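Local atomic coordinates of cellulase (glycosyl hydrolase family 5) (Bacteroides ovatus, PDB entry 3ZMR), a protein that cleaves the beta-1,4-glucan backbone of xyloglucans internally, with retention of anomeric configuration, to release xyloglucan oligosaccharides. Residues A[303-308]-A[330-335]; A[232-237]-A[282-287]; A[346-351]-A[401-406]. All coordinates share one frame; numbering follows the deposited sequence.

Interaction 1. Residues A[303-308]-A[330-335]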
loop_
_atom_site.group_PDB
_atom_site.type_symbol
_atom_site.label_atom_id
_atom_site.label_comp_id
_atom_site.label_asym_id
_atom_site.label_seq_id
_atom_site.Cartn_x
_atom_site.Cartn_y
_atom_site.Cartn_z
ATOM N N HIS A 303 0.209 6.379 -11.436
ATOM C CA HIS A 303 -0.131 5.120 -10.774
ATOM C C HIS A 303 0.316 5.196 -9.339
ATOM O O HIS A 303 1.463 5.538 -9.033
ATOM C CB HIS A 303 0.555 3.954 -11.474
ATOM C CG HIS A 303 0.118 3.788 -12.907
ATOM N ND1 HIS A 303 -0.778 2.817 -13.325
ATOM C CD2 HIS A 303 0.464 4.486 -14.013
ATOM C CE1 HIS A 303 -0.942 2.922 -14.632
ATOM N NE2 HIS A 303 -0.215 3.939 -15.064
ATOM N N LEU A 304 -0.635 4.944 -8.451
ATOM C CA LEU A 304 -0.435 5.036 -6.999
ATOM C C LEU A 304 -0.517 3.651 -6.367
ATOM O O LEU A 304 -1.268 2.791 -6.815
ATOM C CB LEU A 304 -1.457 5.983 -6.364
ATOM C CG LEU A 304 -1.549 7.400 -6.951
ATOM C CD1 LEU A 304 -2.572 8.212 -6.185
ATOM C CD2 LEU A 304 -0.212 8.111 -6.989
ATOM N N ILE A 305 0.203 3.487 -5.260
ATOM C CA ILE A 305 0.337 2.208 -4.603
ATOM C C ILE A 305 -0.085 2.379 -3.142
ATOM O O ILE A 305 0.487 3.213 -2.416
ATOM C CB ILE A 305 1.773 1.689 -4.647
ATOM C CG1 ILE A 305 2.309 1.607 -6.061
ATOM C CG2 ILE A 305 1.877 0.341 -3.942
ATOM C CD1 ILE A 305 3.814 1.563 -6.128
ATOM N N VAL A 306 -1.103 1.626 -2.719
ATOM C CA VAL A 306 -1.633 1.675 -1.381
ATOM C C VAL A 306 -1.420 0.335 -0.692
ATOM O O VAL A 306 -1.276 -0.702 -1.349
ATOM C CB VAL A 306 -3.128 2.114 -1.379
ATOM C CG1 VAL A 306 -3.249 3.560 -1.861
ATOM C CG2 VAL A 306 -4.015 1.146 -2.161
ATOM N N GLN A 307 -1.337 0.360 0.647
ATOM C CA GLN A 307 -0.847 -0.788 1.391
ATOM C C GLN A 307 -1.916 -1.514 2.186
ATOM O O GLN A 307 -2.845 -0.898 2.742
ATOM C CB GLN A 307 0.223 -0.331 2.379
ATOM C CG GLN A 307 1.510 0.156 1.735
ATOM C CD GLN A 307 1.311 1.388 0.891
ATOM O OE1 GLN A 307 0.713 2.398 1.333
ATOM N NE2 GLN A 307 1.817 1.343 -0.331
ATOM N N ALA A 308 -1.780 -2.828 2.234
ATOM C CA ALA A 308 -2.533 -3.629 3.205
ATOM C C ALA A 308 -2.079 -3.303 4.632
ATOM O O ALA A 308 -0.988 -2.766 4.840
ATOM C CB ALA A 308 -2.340 -5.094 2.920
ATOM N N ARG A 330 -5.992 3.132 -11.683
ATOM C CA ARG A 330 -4.638 3.678 -11.522
ATOM C C ARG A 330 -4.106 3.465 -10.099
ATOM O O ARG A 330 -3.276 4.263 -9.607
ATOM C CB ARG A 330 -4.568 5.151 -11.918
ATOM C CG ARG A 330 -4.814 5.444 -13.398
ATOM C CD ARG A 330 -3.803 4.754 -14.305
ATOM N NE ARG A 330 -3.880 5.190 -15.709
ATOM C CZ ARG A 330 -4.780 4.751 -16.591
ATOM N NH1 ARG A 330 -5.683 3.828 -16.241
ATOM N NH2 ARG A 330 -4.746 5.216 -17.841
ATOM N N ILE A 331 -4.561 2.383 -9.462
ATOM C CA ILE A 331 -4.123 1.990 -8.121
ATOM C C ILE A 331 -3.635 0.537 -8.080
ATOM O O ILE A 331 -4.251 -0.395 -8.612
ATOM C CB ILE A 331 -5.218 2.204 -7.055
ATOM C CG1 ILE A 331 -5.518 3.721 -6.923
ATOM C CG2 ILE A 331 -4.764 1.655 -5.693
ATOM C CD1 ILE A 331 -6.637 4.119 -6.009
ATOM N N PHE A 332 -2.482 0.373 -7.437
ATOM C CA PHE A 332 -1.930 -0.943 -7.064
ATOM C C PHE A 332 -2.137 -1.191 -5.561
ATOM O O PHE A 332 -2.076 -0.237 -4.768
ATOM C CB PHE A 332 -0.400 -0.967 -7.196
ATOM C CG PHE A 332 0.156 -1.013 -8.596
ATOM C CD1 PHE A 332 0.153 0.097 -9.436
ATOM C CD2 PHE A 332 0.823 -2.158 -9.025
ATOM C CE1 PHE A 332 0.744 0.037 -10.707
ATOM C CE2 PHE A 332 1.408 -2.234 -10.277
ATOM C CZ PHE A 332 1.381 -1.139 -11.133
ATOM N N LEU A 333 -2.238 -2.463 -5.182
ATOM C CA LEU A 333 -2.097 -2.897 -3.787
ATOM C C LEU A 333 -0.650 -3.327 -3.547
ATOM O O LEU A 333 -0.011 -3.933 -4.432
ATOM C CB LEU A 333 -2.998 -4.115 -3.522
ATOM C CG LEU A 333 -2.833 -4.826 -2.176
ATOM C CD1 LEU A 333 -3.290 -3.931 -1.041
ATOM C CD2 LEU A 333 -3.674 -6.077 -2.165
ATOM N N GLU A 334 -0.145 -3.042 -2.337
ATOM C CA GLU A 334 1.170 -3.513 -1.879
ATOM C C GLU A 334 1.041 -4.380 -0.624
ATOM O O GLU A 334 0.420 -3.984 0.357
ATOM C CB GLU A 334 2.103 -2.338 -1.585
ATOM C CG GLU A 334 3.460 -2.739 -1.021
ATOM C CD GLU A 334 4.417 -1.594 -0.833
ATOM O OE1 GLU A 334 3.975 -0.402 -0.908
ATOM O OE2 GLU A 334 5.630 -1.885 -0.590
ATOM N N CYS A 335 1.690 -5.546 -0.688
ATOM C CA CYS A 335 1.961 -6.401 0.453
ATOM C C CYS A 335 3.458 -6.675 0.499
ATOM O O CYS A 335 4.168 -6.505 -0.506
ATOM C CB CYS A 335 1.231 -7.738 0.349
ATOM S SG CYS A 335 -0.582 -7.600 0.305
#

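Interaction 2. Residues A[232-237]-A[282-287]. With EDO (1,2-ethanediol), chain H.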
loop_
_atom_site.group_PDB
_atom_site.type_symbol
_atom_site.label_atom_id
_atom_site.label_comp_id
_atom_site.label_asym_id
_atom_site.label_seq_id
_atom_site.Cartn_x
_atom_site.Cartn_y
_atom_site.Cartn_z
ATOM N N ALA A 232 -4.778 13.991 13.694
ATOM C CA ALA A 232 -3.396 14.446 13.655
ATOM C C ALA A 232 -2.589 13.699 12.596
ATOM O O ALA A 232 -1.761 14.297 11.879
ATOM C CB ALA A 232 -2.733 14.274 15.027
ATOM N N LEU A 233 -2.813 12.387 12.515
ATOM C CA LEU A 233 -2.057 11.553 11.566
ATOM C C LEU A 233 -2.477 11.844 10.117
ATOM O O LEU A 233 -1.609 11.988 9.232
ATOM C CB LEU A 233 -2.187 10.065 11.902
ATOM C CG LEU A 233 -1.512 9.663 13.205
ATOM C CD1 LEU A 233 -1.593 8.167 13.415
ATOM C CD2 LEU A 233 -0.097 10.121 13.292
ATOM N N ASP A 234 -3.782 11.969 9.893
ATOM C CA ASP A 234 -4.287 12.311 8.555
ATOM C C ASP A 234 -3.714 13.672 8.133
ATOM O O ASP A 234 -3.318 13.867 6.987
ATOM C CB ASP A 234 -5.822 12.423 8.540
ATOM C CG ASP A 234 -6.553 11.116 8.585
ATOM O OD1 ASP A 234 -5.929 10.030 8.535
ATOM O OD2 ASP A 234 -7.823 11.179 8.627
ATOM N N GLU A 235 -3.704 14.651 9.051
ATOM C CA GLU A 235 -3.225 15.995 8.735
ATOM C C GLU A 235 -1.749 15.962 8.356
ATOM O O GLU A 235 -1.322 16.582 7.369
ATOM C CB GLU A 235 -3.440 16.902 9.925
ATOM C CG GLU A 235 -2.809 18.273 9.831
ATOM C CD GLU A 235 -3.093 19.085 11.063
ATOM O OE1 GLU A 235 -4.158 19.732 11.115
ATOM O OE2 GLU A 235 -2.262 19.012 11.979
ATOM N N ARG A 236 -0.956 15.207 9.126
ATOM C CA ARG A 236 0.474 15.102 8.853
ATOM C C ARG A 236 0.764 14.381 7.534
ATOM O O ARG A 236 1.607 14.823 6.763
ATOM C CB ARG A 236 1.174 14.406 10.013
ATOM C CG ARG A 236 2.655 14.204 9.798
ATOM C CD ARG A 236 3.321 13.713 11.050
ATOM N NE ARG A 236 4.731 13.463 10.863
ATOM C CZ ARG A 236 5.547 13.129 11.863
ATOM N NH1 ARG A 236 5.076 13.032 13.095
ATOM N NH2 ARG A 236 6.825 12.885 11.636
ATOM N N LEU A 237 0.091 13.257 7.314
ATOM C CA LEU A 237 0.300 12.467 6.096
ATOM C C LEU A 237 -0.023 13.338 4.864
ATOM O O LEU A 237 0.742 13.360 3.870
ATOM C CB LEU A 237 -0.552 11.222 6.176
ATOM C CG LEU A 237 -0.268 10.212 5.048
ATOM C CD1 LEU A 237 1.142 9.653 5.068
ATOM C CD2 LEU A 237 -1.307 9.097 5.106
ATOM N N ASN A 282 -7.087 1.962 6.497
ATOM C CA ASN A 282 -7.635 2.161 5.155
ATOM C C ASN A 282 -7.837 3.659 4.865
ATOM O O ASN A 282 -7.537 4.133 3.763
ATOM C CB ASN A 282 -8.933 1.388 4.980
ATOM C CG ASN A 282 -8.737 -0.085 4.627
ATOM O OD1 ASN A 282 -8.025 -0.426 3.676
ATOM N ND2 ASN A 282 -9.432 -0.951 5.351
ATOM N N GLY A 283 -8.200 4.418 5.904
ATOM C CA GLY A 283 -8.321 5.847 5.796
ATOM C C GLY A 283 -7.031 6.564 5.392
ATOM O O GLY A 283 -7.062 7.536 4.645
ATOM N N PHE A 284 -5.896 6.114 5.920
ATOM C CA PHE A 284 -4.579 6.684 5.534
ATOM C C PHE A 284 -4.360 6.544 4.023
ATOM O O PHE A 284 -3.836 7.448 3.365
ATOM C CB PHE A 284 -3.416 6.015 6.284
ATOM C CG PHE A 284 -3.426 6.220 7.808
ATOM C CD1 PHE A 284 -3.982 7.343 8.406
ATOM C CD2 PHE A 284 -2.872 5.259 8.640
ATOM C CE1 PHE A 284 -3.980 7.491 9.804
ATOM C CE2 PHE A 284 -2.826 5.403 10.014
ATOM C CZ PHE A 284 -3.386 6.518 10.608
ATOM N N ASN A 285 -4.700 5.373 3.485
ATOM C CA ASN A 285 -4.599 5.151 2.040
ATOM C C ASN A 285 -5.436 6.158 1.267
ATOM O O ASN A 285 -4.994 6.720 0.277
ATOM C CB ASN A 285 -4.997 3.729 1.637
ATOM C CG ASN A 285 -4.016 2.668 2.096
ATOM O OD1 ASN A 285 -2.845 2.927 2.340
ATOM N ND2 ASN A 285 -4.511 1.444 2.187
ATOM N N GLN A 286 -6.636 6.413 1.754
ATOM C CA GLN A 286 -7.519 7.405 1.140
ATOM C C GLN A 286 -6.957 8.839 1.215
ATOM O O GLN A 286 -7.021 9.581 0.225
ATOM C CB GLN A 286 -8.929 7.341 1.745
ATOM C CG GLN A 286 -9.896 8.238 0.964
ATOM C CD GLN A 286 -10.247 7.657 -0.388
ATOM O OE1 GLN A 286 -10.907 6.619 -0.470
ATOM N NE2 GLN A 286 -9.769 8.299 -1.452
ATOM N N VAL A 287 -6.412 9.214 2.367
ATOM C CA VAL A 287 -5.764 10.505 2.522
ATOM C C VAL A 287 -4.664 10.685 1.465
ATOM O O VAL A 287 -4.542 11.728 0.821
ATOM C CB VAL A 287 -5.184 10.717 3.932
ATOM C CG1 VAL A 287 -4.360 12.000 4.001
ATOM C CG2 VAL A 287 -6.313 10.773 4.959
HETATM C C1 EDO H . 1.974 14.607 15.320
HETATM O O1 EDO H . 2.185 13.981 16.592
HETATM C C2 EDO H . 1.443 13.576 14.341
HETATM O O2 EDO H . 2.408 12.531 14.206
#

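Interaction 3. Residues A[346-351]-A[401-406]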
loop_
_atom_site.group_PDB
_atom_site.type_symbol
_atom_site.label_atom_id
_atom_site.label_comp_id
_atom_site.label_asym_id
_atom_site.label_seq_id
_atom_site.Cartn_x
_atom_site.Cartn_y
_atom_site.Cartn_z
ATOM N N MET A 346 14.470 -13.526 10.905
ATOM C CA MET A 346 14.662 -13.646 12.373
ATOM C C MET A 346 16.148 -13.403 12.674
ATOM O O MET A 346 17.018 -13.900 11.937
ATOM C CB MET A 346 14.267 -15.021 12.857
ATOM C CG MET A 346 14.637 -15.313 14.312
ATOM S SD MET A 346 14.042 -16.918 14.874
ATOM C CE MET A 346 12.338 -16.513 15.225
ATOM N N PRO A 347 16.448 -12.594 13.706
ATOM C CA PRO A 347 17.832 -12.291 14.052
ATOM C C PRO A 347 18.675 -13.519 14.399
ATOM O O PRO A 347 18.160 -14.570 14.821
ATOM C CB PRO A 347 17.716 -11.345 15.262
ATOM C CG PRO A 347 16.370 -10.732 15.165
ATOM C CD PRO A 347 15.497 -11.755 14.475
ATOM N N ASN A 348 19.986 -13.350 14.214
ATOM C CA ASN A 348 20.949 -14.421 14.422
ATOM C C ASN A 348 21.074 -14.853 15.873
ATOM O O ASN A 348 21.567 -15.947 16.155
ATOM C CB ASN A 348 22.317 -14.017 13.860
ATOM C CG ASN A 348 22.360 -14.062 12.349
ATOM O OD1 ASN A 348 22.000 -15.062 11.749
ATOM N ND2 ASN A 348 22.822 -12.988 11.734
ATOM N N ASP A 349 20.659 -13.989 16.795
ATOM C CA ASP A 349 20.691 -14.326 18.238
ATOM C C ASP A 349 19.388 -14.969 18.766
ATOM O O ASP A 349 19.186 -15.136 19.977
ATOM C CB ASP A 349 21.117 -13.115 19.077
ATOM C CG ASP A 349 20.067 -12.023 19.145
ATOM O OD1 ASP A 349 19.102 -12.036 18.347
ATOM O OD2 ASP A 349 20.236 -11.133 20.008
ATOM N N GLU A 350 18.496 -15.286 17.833
ATOM C CA GLU A 350 17.253 -15.984 18.115
ATOM C C GLU A 350 17.318 -17.354 17.443
ATOM O O GLU A 350 18.319 -17.690 16.811
ATOM C CB GLU A 350 16.046 -15.158 17.648
ATOM C CG GLU A 350 15.844 -13.907 18.494
ATOM C CD GLU A 350 14.707 -13.019 18.016
ATOM O OE1 GLU A 350 13.705 -13.529 17.476
ATOM O OE2 GLU A 350 14.834 -11.799 18.189
ATOM N N ASN A 351 16.249 -18.130 17.563
ATOM C CA ASN A 351 16.240 -19.528 17.156
ATOM C C ASN A 351 15.940 -19.689 15.679
ATOM O O ASN A 351 14.925 -20.278 15.294
ATOM C CB ASN A 351 15.190 -20.305 17.970
ATOM C CG ASN A 351 15.246 -21.795 17.710
ATOM O OD1 ASN A 351 16.334 -22.361 17.548
ATOM N ND2 ASN A 351 14.080 -22.449 17.685
ATOM N N ARG A 401 23.291 -15.398 6.361
ATOM C CA ARG A 401 23.886 -15.669 7.664
ATOM C C ARG A 401 25.362 -16.087 7.496
ATOM O O ARG A 401 25.720 -17.273 7.503
ATOM C CB ARG A 401 23.036 -16.698 8.424
ATOM C CG ARG A 401 21.577 -16.278 8.551
ATOM C CD ARG A 401 20.779 -17.199 9.444
ATOM N NE ARG A 401 19.347 -16.914 9.313
ATOM C CZ ARG A 401 18.682 -16.015 10.034
ATOM N NH1 ARG A 401 19.272 -15.286 10.979
ATOM N NH2 ARG A 401 17.384 -15.842 9.774
ATOM N N ASP A 402 26.189 -15.065 7.308
ATOM C CA ASP A 402 27.583 -15.228 6.895
ATOM C C ASP A 402 28.511 -15.729 7.987
ATOM O O ASP A 402 29.672 -16.014 7.710
ATOM C CB ASP A 402 28.151 -13.953 6.231
ATOM C CG ASP A 402 28.360 -12.796 7.201
ATOM O OD1 ASP A 402 27.658 -12.673 8.213
ATOM O OD2 ASP A 402 29.190 -11.916 6.891
ATOM N N GLN A 403 27.976 -15.861 9.186
ATOM C CA GLN A 403 28.698 -16.455 10.311
ATOM C C GLN A 403 28.720 -17.953 10.312
ATOM O O GLN A 403 29.518 -18.561 11.055
ATOM C CB GLN A 403 28.144 -15.954 11.656
ATOM C CG GLN A 403 26.890 -16.670 12.178
ATOM C CD GLN A 403 25.579 -16.176 11.549
ATOM O OE1 GLN A 403 25.571 -15.440 10.549
ATOM N NE2 GLN A 403 24.473 -16.597 12.124
ATOM N N LEU A 404 27.809 -18.551 9.561
ATOM C CA LEU A 404 27.768 -20.012 9.396
ATOM C C LEU A 404 28.984 -20.505 8.624
ATOM O O LEU A 404 29.585 -19.759 7.855
ATOM C CB LEU A 404 26.483 -20.463 8.711
ATOM C CG LEU A 404 25.203 -20.054 9.468
ATOM C CD1 LEU A 404 24.004 -20.559 8.689
ATOM C CD2 LEU A 404 25.179 -20.566 10.912
ATOM N N THR A 405 29.349 -21.771 8.860
ATOM C CA THR A 405 30.483 -22.405 8.194
ATOM C C THR A 405 30.129 -23.832 7.740
ATOM O O THR A 405 29.115 -24.421 8.145
ATOM C CB THR A 405 31.719 -22.465 9.125
ATOM O OG1 THR A 405 31.420 -23.315 10.242
ATOM C CG2 THR A 405 32.141 -21.080 9.591
ATOM N N GLY A 406 30.998 -24.390 6.913
ATOM C CA GLY A 406 30.948 -25.788 6.530
ATOM C C GLY A 406 29.655 -26.153 5.831
ATOM O O GLY A 406 29.097 -25.374 5.057
HETATM O O HOH W 1 24.926 -12.774 9.423
#

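Interaction 1. Residues A[303-308]-A[330-335]
Leu304 to Gln307 pairs in parallel with Ile331 to Glu334, the two short strand axes 4.5 Å apart at closest approach and turned 39° from each other. Five backbone hydrogen bonds run the length of the pair. They start with Leu304 N to Arg330 O and end with Ala308 N to Glu334 O.

Ile305, Gln307, Phe332 and Glu334 share one face of the sheet. Ile305 sets its CG2 against Glu334 CB at 3.6 Å, and its CG1 meets Phe332 CB. Gln307 and Glu334 run side by side in the same direction. Gln307 NE2 gives a hydrogen bond of 2.8 Å to Glu334 OE1, reaching it on the anti side and somewhat out of the carboxylate plane. The amide and carboxylate are turned 80° from each other. A bend at chi2 (64°) folds the Gln307 amide back over its own strand, where NE2 also makes a weak bond to Ile305 O. Gln307 OE1 bonds to Thr260, and Glu334 OE2 takes a salt bridge from Arg172 and a hydrogen bond from His336, so both carboxylate oxygens are held.

On the other face, Val306 CG2 packs on Ile331 CG2 at 3.6 Å. Beyond the last bridge, Leu333 CD1 lies 4.2 Å from Ala308 CB.

At the start of the pair, Arg330 CD sits over one face of the His303 ring, 3.7 Å from its centroid, in a CH-pi contact. His303 ND1 bonds to Ser115.

The side chain of Glu334 comes within about 5 Å of those of Asn261, a substrate-binding residue, and Glu395, the inferred nucleophile. These are neighbouring strands of the (beta/alpha)8 barrel of family 5, joined by a beta-alpha-beta crossover through helix 313-319, with Gln307 and Glu334 on the face that approaches the catalytic residues.

Interaction 2. Residues A[232-237]-A[282-287]
Phe284 reaches from its helix to Leu233, Asp234 and Leu237 on the other. The segment axes approach to 9.8 Å and cross at -30°, with their N-to-C directions roughly alike.

The apolar contacts are made mainly by Phe284. Its CZ meets Leu233 CD1 at 3.7 Å. Leu237 CD2 lies 3.9 Å from Phe284 CB and also touches the backbone O of Phe284. Leu237 turns its CG away from its backbone N (chi1 -172°), which carries the branch across to the neighbouring helix. Leu237 CD2 reaches Val287 CG1 more loosely.

The polar residue at the interface is Asp234. Its OD1 lies at the edge of the Phe284 ring, in the ring plane, 3.3 Å from CD1. Carboxylate and ring stand almost perpendicular. Val287 CG2 packs against Asp234 CG at 3.7 Å. The other oxygen, OD2, is in a salt bridge with Lys230 on the same helix.

Beside the interface, Arg236 NH1 bonds to O2 of a 1,2-ethanediol, probably from the crystallisation liquor.

This is packing between helices 227-248 and 275-293 in the outer helical layer of the (beta/alpha)8 barrel.

Interaction 3. Residues A[346-351]-A[401-406]
Met346 presents its backbone oxygen to Arg401, whose guanidinium grips it end-on with two nitrogens. Arg401 NH1 is 2.8 Å and NH2 2.9 Å from Met346 O. That oxygen lies in the guanidinium plane. The NH1 bond comes nearly along the C=O axis, while NH2 approaches in the carbonyl plane, on a lone pair. Arg401 NH2 also bonds to Phe343 O.

Pro347 opens a type I beta turn that ends at Glu350. The turn is closed by a hydrogen bond from Glu350 N to Pro347 O.

Asn348, the second residue of the turn, carries the other half of the contact. Its side chain slides past that of Arg401 in the opposite direction, with amide and guanidinium planes 86° apart. Asn348 OD1 accepts from Arg401 NH1 at 2.8 Å, with an N-H...O angle of 161°. The donor stands above the carbonyl plane, off the lone pairs. A weak bond comes to Asn348 OD1 from Gln403 NE2 at 2.9 Å. Asn348 ND2 makes a weak bond to a water that also lies 3.0 Å from Gln403 OE1.

The long reach of Arg401 follows from its chain, extended from CG to NE (chi2 -173°), which carries the charged end across to the turn. A leucine in its place would probably leave Met346 O and Phe343 O without their guanidinium donors and Asn348 OD1 with the weak Gln403 bond as its remaining link across the contact.

Arg401 to Leu404 forms a second type I turn. Arg401 is buried, but Asn348 and Gln403 are exposed at the surface. The contact thus ties two surface loops of the barrel domain turn to turn, one following helix 341-344 and the other following strand 391-396, with the Asn348 side chain about 8 Å from a bound xylose unit of the xyloglucan oligosaccharide.

From the N terminus, interaction 2 comes first. It brings together segments 232-237 and 282-287, with 44 residues between them, on helices 227-248 and 275-293, and the intervening chain takes in strand 255-258. Helix 275-293 then leads into strand 304-307, where interaction 1 closes a shorter loop of 21 residues through helix 313-319. Interaction 3 follows, joining the loops after helix 341-344 and strand 391-396 across 49 residues. The three are in series; none nests in or crosses another. Interactions 1 and 2 touch, as Asn285 ND2 probably bonds to Gln307 O, linking outer helix to barrel strand. Interaction 3 stands apart, its nearest atoms about 17 Å from those of interaction 1.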